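PDB 1IUJ: antibiotic biosynthesis monooxygenase from Thermus thermophilus, which is of unknown function but belongs to a dimeric alpha-beta barrel family to which monooxygenase activity is generally assigned, and binds zinc in the crystal. Local coordinates for residues V29-L41 / V51-W65. Sequence-based numbering, arbitrary orientation.
Sequences VDRMPGFIRNLVL and VVMTLWESEEAFRAW. With ZN (zinc ion), chain F.
V29 puts CG2 over one face of the W65 indole, 4.0 Å from the centroid of its five-membered ring, a CH-pi contact. It joins the chain just before an antiparallel beta hairpin, strands 35-43 and 50-56, to helix 59-66 that follows it, in a fold of the dimeric alpha-beta barrel class. M32 bends at chi2 and chi3 and lays CG, SD and CE beside W65 CD1, a Met-aromatic contact. A water donates to both P33 O and A61 O. G34 CA packs on A61 CB at 4.0 Å, and G34 O accepts from E57 N. The helix carrying A61 also carries E60, whose OE1 binds a zinc ion at 1.9 Å. The F35 ring turns its edge to the face of W56, planes at 78°. I36 and R37 form a classic beta bulge opposite L55. There L55 O accepts from I36 N at 3.0 Å and from R37 N at 3.3 Å, both from the same face of its carbonyl plane. R37 NH2 forms a salt bridge with D100 OD2 of the second subunit. N38 ND2 gives a weak hydrogen bond to T54 OG1, 2.7 Å long. L39, V40 and L41 also pair with a strand of the second subunit, which continues the sheet. L39 CD1 lies beside M53 CE on the neighbouring strand, at 3.4 Å, tighter than usual for carbons.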
# COMPACT_ATOMS: atom_id res chain seq x y z
N VAL B 29 -9.63 -6.22 14.70
CA VAL B 29 -8.44 -5.37 14.88
C VAL B 29 -8.77 -3.95 15.36
O VAL B 29 -7.88 -3.22 15.78
CB VAL B 29 -7.58 -5.30 13.58
CG1 VAL B 29 -8.22 -4.39 12.53
CG2 VAL B 29 -6.13 -4.88 13.89
N ASP B 30 -10.05 -3.57 15.33
CA ASP B 30 -10.46 -2.18 15.67
C ASP B 30 -10.07 -1.65 17.06
O ASP B 30 -9.70 -0.47 17.20
CB ASP B 30 -11.96 -1.99 15.45
CG ASP B 30 -12.30 -1.73 13.99
OD1 ASP B 30 -13.51 -1.62 13.67
OD2 ASP B 30 -11.44 -1.64 13.09
N ARG B 31 -10.18 -2.48 18.09
CA ARG B 31 -9.91 -2.00 19.44
C ARG B 31 -8.43 -2.12 19.77
O ARG B 31 -8.00 -1.76 20.87
CB ARG B 31 -10.77 -2.76 20.46
CG ARG B 31 -11.99 -1.97 20.93
CD ARG B 31 -13.23 -2.83 21.18
NE ARG B 31 -13.72 -2.72 22.55
CZ ARG B 31 -14.93 -3.09 22.95
NH1 ARG B 31 -15.81 -3.58 22.08
NH2 ARG B 31 -15.29 -2.96 24.23
N MET B 32 -7.65 -2.63 18.81
CA MET B 32 -6.27 -2.97 19.10
C MET B 32 -5.43 -1.74 19.42
O MET B 32 -5.46 -0.76 18.70
CB MET B 32 -5.63 -3.79 17.96
CG MET B 32 -6.19 -5.20 17.78
SD MET B 32 -6.13 -6.20 19.26
CE MET B 32 -4.34 -6.02 19.77
N PRO B 33 -4.74 -1.78 20.55
CA PRO B 33 -3.82 -0.70 20.89
C PRO B 33 -2.92 -0.34 19.71
O PRO B 33 -2.30 -1.24 19.13
CB PRO B 33 -2.98 -1.31 22.00
CG PRO B 33 -3.94 -2.24 22.69
CD PRO B 33 -4.83 -2.79 21.62
N GLY B 34 -2.85 0.94 19.37
CA GLY B 34 -1.92 1.37 18.33
C GLY B 34 -2.42 1.13 16.92
O GLY B 34 -1.76 1.52 15.95
N PHE B 35 -3.58 0.48 16.79
CA PHE B 35 -4.19 0.34 15.45
C PHE B 35 -4.65 1.71 14.97
O PHE B 35 -5.33 2.46 15.70
CB PHE B 35 -5.37 -0.64 15.47
CG PHE B 35 -6.21 -0.63 14.22
CD1 PHE B 35 -5.78 -1.31 13.09
CD2 PHE B 35 -7.42 0.07 14.16
CE1 PHE B 35 -6.53 -1.31 11.89
CE2 PHE B 35 -8.19 0.07 12.97
CZ PHE B 35 -7.75 -0.61 11.83
N ILE B 36 -4.31 2.03 13.72
CA ILE B 36 -4.71 3.27 13.10
C ILE B 36 -5.79 3.05 12.01
O ILE B 36 -6.87 3.69 12.07
CB ILE B 36 -3.50 4.08 12.54
CG1 ILE B 36 -2.57 4.50 13.69
CG2 ILE B 36 -4.03 5.32 11.86
CD1 ILE B 36 -1.25 5.06 13.24
N ARG B 37 -5.52 2.21 11.01
CA ARG B 37 -6.42 2.08 9.84
C ARG B 37 -6.18 0.78 9.10
O ARG B 37 -5.05 0.31 9.08
CB ARG B 37 -6.22 3.26 8.89
CG ARG B 37 -7.22 3.38 7.76
CD ARG B 37 -7.02 4.65 7.02
NE ARG B 37 -8.07 4.88 6.03
CZ ARG B 37 -8.07 5.93 5.23
NH1 ARG B 37 -7.09 6.82 5.31
NH2 ARG B 37 -9.05 6.07 4.34
N ASN B 38 -7.24 0.19 8.55
CA ASN B 38 -7.11 -1.01 7.71
C ASN B 38 -7.81 -0.78 6.39
O ASN B 38 -8.94 -0.29 6.36
CB ASN B 38 -7.71 -2.25 8.41
CG ASN B 38 -7.56 -3.54 7.60
OD1 ASN B 38 -8.53 -4.05 7.00
ND2 ASN B 38 -6.35 -4.08 7.59
N LEU B 39 -7.19 -1.16 5.28
CA LEU B 39 -7.84 -1.08 3.97
C LEU B 39 -7.69 -2.39 3.26
O LEU B 39 -6.63 -3.03 3.33
CB LEU B 39 -7.27 0.05 3.13
CG LEU B 39 -7.37 1.45 3.74
CD1 LEU B 39 -6.12 1.81 4.56
CD2 LEU B 39 -7.64 2.45 2.65
N VAL B 40 -8.76 -2.85 2.62
CA VAL B 40 -8.65 -4.01 1.77
C VAL B 40 -8.76 -3.52 0.33
O VAL B 40 -9.69 -2.78 -0.02
CB VAL B 40 -9.73 -5.06 2.07
CG1 VAL B 40 -9.52 -6.30 1.18
CG2 VAL B 40 -9.78 -5.41 3.60
N LEU B 41 -7.78 -3.90 -0.47
CA LEU B 41 -7.58 -3.32 -1.80
C LEU B 41 -7.71 -4.39 -2.87
O LEU B 41 -6.96 -5.36 -2.90
CB LEU B 41 -6.18 -2.67 -1.86
CG LEU B 41 -5.87 -1.59 -0.86
CD1 LEU B 41 -4.44 -1.12 -1.03
CD2 LEU B 41 -6.82 -0.39 -0.98
N VAL B 51 -4.42 -6.68 -1.77
CA VAL B 51 -3.55 -6.18 -0.67
C VAL B 51 -4.36 -5.79 0.54
O VAL B 51 -5.25 -4.97 0.47
CB VAL B 51 -2.60 -5.03 -1.13
CG1 VAL B 51 -1.83 -4.45 0.05
CG2 VAL B 51 -1.61 -5.56 -2.14
N VAL B 52 -4.01 -6.36 1.69
CA VAL B 52 -4.59 -5.91 2.94
C VAL B 52 -3.53 -4.99 3.54
O VAL B 52 -2.41 -5.43 3.89
CB VAL B 52 -4.90 -7.04 3.90
CG1 VAL B 52 -5.34 -6.47 5.25
CG2 VAL B 52 -5.91 -8.05 3.30
N MET B 53 -3.90 -3.72 3.68
CA MET B 53 -2.94 -2.72 4.12
C MET B 53 -3.35 -2.25 5.49
O MET B 53 -4.49 -1.82 5.70
CB MET B 53 -2.94 -1.52 3.18
CG MET B 53 -1.94 -0.49 3.61
SD MET B 53 -1.83 0.79 2.40
CE MET B 53 -3.47 1.43 2.41
N THR B 54 -2.42 -2.29 6.43
CA THR B 54 -2.76 -1.93 7.80
C THR B 54 -1.77 -0.95 8.34
O THR B 54 -0.55 -1.12 8.14
CB THR B 54 -2.81 -3.18 8.67
OG1 THR B 54 -3.72 -4.13 8.10
CG2 THR B 54 -3.40 -2.84 10.08
N LEU B 55 -2.28 0.12 8.93
CA LEU B 55 -1.48 1.21 9.48
C LEU B 55 -1.46 1.10 10.99
O LEU B 55 -2.52 0.98 11.61
CB LEU B 55 -2.10 2.57 9.10
CG LEU B 55 -1.82 3.13 7.70
CD1 LEU B 55 -2.30 2.18 6.60
CD2 LEU B 55 -2.55 4.50 7.63
N TRP B 56 -0.26 1.15 11.55
CA TRP B 56 -0.04 0.99 13.01
C TRP B 56 0.79 2.14 13.56
O TRP B 56 1.62 2.72 12.87
CB TRP B 56 0.77 -0.31 13.21
CG TRP B 56 -0.01 -1.58 12.90
CD1 TRP B 56 0.09 -2.38 11.79
CD2 TRP B 56 -0.93 -2.23 13.78
NE1 TRP B 56 -0.78 -3.45 11.90
CE2 TRP B 56 -1.40 -3.39 13.12
CE3 TRP B 56 -1.42 -1.94 15.06
CZ2 TRP B 56 -2.35 -4.24 13.69
CZ3 TRP B 56 -2.37 -2.79 15.63
CH2 TRP B 56 -2.81 -3.93 14.95
N GLU B 57 0.59 2.47 14.85
CA GLU B 57 1.42 3.51 15.49
C GLU B 57 2.91 3.15 15.50
O GLU B 57 3.77 4.04 15.44
CB GLU B 57 0.93 3.71 16.93
CG GLU B 57 1.52 4.86 17.68
CD GLU B 57 0.60 6.06 17.61
OE1 GLU B 57 0.67 6.76 16.58
OE2 GLU B 57 -0.21 6.26 18.55
N SER B 58 3.20 1.85 15.57
CA SER B 58 4.57 1.35 15.63
C SER B 58 4.65 -0.10 15.25
O SER B 58 3.66 -0.80 15.28
CB SER B 58 5.15 1.50 17.04
OG SER B 58 4.51 0.60 17.97
N GLU B 59 5.86 -0.55 14.93
CA GLU B 59 6.09 -1.97 14.72
C GLU B 59 5.72 -2.81 15.97
O GLU B 59 5.17 -3.90 15.83
CB GLU B 59 7.54 -2.19 14.27
CG GLU B 59 7.88 -3.65 14.00
CD GLU B 59 9.29 -3.84 13.49
OE1 GLU B 59 10.05 -2.87 13.28
OE2 GLU B 59 9.64 -5.01 13.34
N GLU B 60 6.04 -2.29 17.15
CA GLU B 60 5.72 -2.99 18.39
C GLU B 60 4.21 -3.24 18.51
O GLU B 60 3.79 -4.30 18.95
CB GLU B 60 6.29 -2.21 19.58
CG GLU B 60 6.11 -2.91 20.95
CD GLU B 60 6.81 -4.26 21.03
OE1 GLU B 60 7.68 -4.58 20.20
OE2 GLU B 60 6.52 -5.03 21.98
N ALA B 61 3.41 -2.24 18.15
CA ALA B 61 1.96 -2.42 18.17
C ALA B 61 1.51 -3.56 17.25
O ALA B 61 0.66 -4.38 17.63
CB ALA B 61 1.25 -1.10 17.84
N PHE B 62 2.08 -3.62 16.03
CA PHE B 62 1.91 -4.76 15.17
C PHE B 62 2.33 -6.08 15.83
O PHE B 62 1.56 -7.06 15.79
CB PHE B 62 2.66 -4.52 13.86
CG PHE B 62 2.80 -5.73 13.04
CD1 PHE B 62 4.02 -6.43 13.01
CD2 PHE B 62 1.72 -6.17 12.28
CE1 PHE B 62 4.17 -7.55 12.27
CE2 PHE B 62 1.85 -7.31 11.51
CZ PHE B 62 3.12 -8.00 11.48
N ARG B 63 3.50 -6.12 16.45
CA ARG B 63 3.95 -7.38 17.07
C ARG B 63 2.98 -7.84 18.16
O ARG B 63 2.64 -9.00 18.23
CB ARG B 63 5.33 -7.28 17.67
CG ARG B 63 6.45 -6.83 16.68
CD ARG B 63 7.46 -5.78 17.29
NE ARG B 63 8.84 -5.77 16.75
CZ ARG B 63 9.75 -4.81 16.92
NH1 ARG B 63 9.49 -3.70 17.60
NH2 ARG B 63 10.96 -4.94 16.37
N ALA B 64 2.50 -6.92 18.99
CA ALA B 64 1.55 -7.29 20.04
C ALA B 64 0.27 -7.88 19.43
O ALA B 64 -0.30 -8.89 19.88
CB ALA B 64 1.25 -6.09 20.89
N TRP B 65 -0.17 -7.25 18.35
CA TRP B 65 -1.31 -7.75 17.64
C TRP B 65 -1.12 -9.18 17.13
O TRP B 65 -2.00 -10.02 17.28
CB TRP B 65 -1.63 -6.84 16.47
CG TRP B 65 -2.84 -7.34 15.85
CD1 TRP B 65 -4.03 -7.64 16.48
CD2 TRP B 65 -3.01 -7.72 14.50
NE1 TRP B 65 -4.93 -8.15 15.59
CE2 TRP B 65 -4.33 -8.20 14.35
CE3 TRP B 65 -2.19 -7.68 13.38
CZ2 TRP B 65 -4.84 -8.64 13.13
CZ3 TRP B 65 -2.70 -8.10 12.16
CH2 TRP B 65 -4.01 -8.59 12.05
ZN ZN F . 8.66 -6.16 20.62
O HOH W 1 -1.59 -4.13 19.43